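PDB 4A35: mitochondrial enolase superfamily member 1 from Homo sapiens, which catalyses the magnesium-dependent dehydration of L-fuconate to 2-keto-3-deoxy-L-fuconate, a step in the breakdown of L-fucose. Local coordinates for residues E278-D283 against A289-A294. Residues are numbered along the deposited sequence; the frame is centred on the assembly and turned at random.
Sequences EPTSPD and ATISKA
Ile-291 reaches from its helix toward Pro-279 and Thr-280, and its CD1 is the methyl that both of them share. That methyl lies 3.8 Å from Thr-280 CG2 and 3.9 Å from Pro-279 CG, while the branch methyl Ile-291 CG2 adds a looser contact, 4.1 Å from Pro-279 CG, so the proline ring meets both arms of the isoleucine and the threonine just one. The extended chain (chi2 160°) carries CD1 well out from the helix, and the isoleucine runs obliquely to both partners, its CD1 end against CB and CG of the proline ring and CG2 of the threonine. Strand 275-277, this loop and helix 285-295 form one β-strand-loop-helix unit of the family's TIM-type β/α barrel; the contact ties the loop to its own helix, with Ala-261 of helix 258-268 touching both Pro-279 and Ile-291. A β-branched aliphatic residue suits such a buried site, offering two methyls to a rigid, apolar ring. Threonine serves two surroundings at once: its OG1, anti to the backbone N (chi1 -166°), hydrogen-bonds to the carbonyl O of Trp-256, leaving CG2 for the isoleucine. The side chain of Pro-279 lies about 9 Å from the magnesium ion held by Asp-251, Glu-277 and Glu-306.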
# COMPACT_ATOMS: atom_id res chain seq x y z
N GLU A 278 -7.57 9.69 -12.70
CA GLU A 278 -7.99 8.87 -11.57
C GLU A 278 -9.52 8.63 -11.54
O GLU A 278 -10.18 8.98 -10.55
CB GLU A 278 -7.51 9.49 -10.25
CG GLU A 278 -6.01 9.43 -10.08
CD GLU A 278 -5.69 9.37 -8.61
OE1 GLU A 278 -5.92 10.40 -7.92
OE2 GLU A 278 -5.24 8.31 -8.14
N PRO A 279 -10.12 8.09 -12.62
CA PRO A 279 -11.59 7.84 -12.58
C PRO A 279 -11.99 6.87 -11.46
O PRO A 279 -13.12 6.94 -10.99
CB PRO A 279 -11.89 7.27 -13.97
CG PRO A 279 -10.56 6.59 -14.41
CD PRO A 279 -9.54 7.63 -13.91
N THR A 280 -11.08 5.98 -11.01
CA THR A 280 -11.45 5.03 -9.96
C THR A 280 -10.23 4.80 -9.05
O THR A 280 -9.23 5.55 -9.16
CB THR A 280 -12.03 3.73 -10.58
OG1 THR A 280 -12.67 3.00 -9.54
CG2 THR A 280 -10.96 2.83 -11.29
N SER A 281 -10.35 3.80 -8.18
CA SER A 281 -9.30 3.37 -7.23
C SER A 281 -7.90 3.33 -7.93
O SER A 281 -7.79 2.73 -9.02
CB SER A 281 -9.64 2.00 -6.65
OG SER A 281 -8.49 1.43 -6.04
N PRO A 282 -6.84 3.88 -7.28
CA PRO A 282 -5.49 3.88 -7.89
C PRO A 282 -4.91 2.47 -7.98
O PRO A 282 -3.91 2.28 -8.66
CB PRO A 282 -4.68 4.75 -6.92
CG PRO A 282 -5.32 4.43 -5.57
CD PRO A 282 -6.79 4.49 -5.94
N ASP A 283 -5.53 1.49 -7.28
CA ASP A 283 -5.13 0.06 -7.37
C ASP A 283 -5.83 -0.70 -8.49
O ASP A 283 -5.48 -1.86 -8.77
CB ASP A 283 -5.50 -0.68 -6.06
CG ASP A 283 -4.80 -0.17 -4.83
OD1 ASP A 283 -3.56 0.02 -4.88
OD2 ASP A 283 -5.47 -0.02 -3.79
N ALA A 289 -8.44 0.02 -17.29
CA ALA A 289 -8.54 -0.52 -18.65
C ALA A 289 -10.00 -0.59 -19.11
O ALA A 289 -10.29 -0.25 -20.25
CB ALA A 289 -7.87 -1.89 -18.74
N THR A 290 -10.94 -1.03 -18.24
CA THR A 290 -12.37 -1.08 -18.62
C THR A 290 -12.88 0.35 -19.00
O THR A 290 -13.58 0.50 -20.02
CB THR A 290 -13.21 -1.74 -17.50
OG1 THR A 290 -12.76 -3.06 -17.33
CG2 THR A 290 -14.72 -1.75 -17.83
N ILE A 291 -12.53 1.36 -18.20
CA ILE A 291 -12.97 2.75 -18.42
C ILE A 291 -12.30 3.27 -19.69
O ILE A 291 -12.96 3.88 -20.52
CB ILE A 291 -12.66 3.60 -17.19
CG1 ILE A 291 -13.47 3.09 -15.96
CG2 ILE A 291 -12.94 5.12 -17.46
CD1 ILE A 291 -12.91 3.53 -14.50
N SER A 292 -11.00 3.00 -19.86
CA SER A 292 -10.28 3.43 -21.06
C SER A 292 -10.96 2.88 -22.33
O SER A 292 -11.23 3.66 -23.27
CB SER A 292 -8.81 2.99 -21.00
OG SER A 292 -8.09 3.52 -22.11
N LYS A 293 -11.29 1.55 -22.38
CA LYS A 293 -11.91 1.00 -23.59
C LYS A 293 -13.25 1.67 -23.88
O LYS A 293 -13.58 1.91 -25.03
CB LYS A 293 -12.07 -0.53 -23.47
CG LYS A 293 -10.72 -1.24 -23.57
CD LYS A 293 -10.89 -2.77 -23.55
CE LYS A 293 -9.57 -3.52 -23.45
NZ LYS A 293 -8.86 -3.20 -22.19
N ALA A 294 -14.01 2.00 -22.83
CA ALA A 294 -15.32 2.64 -23.00
C ALA A 294 -15.25 4.10 -23.44
O ALA A 294 -16.16 4.54 -24.15
CB ALA A 294 -16.12 2.55 -21.71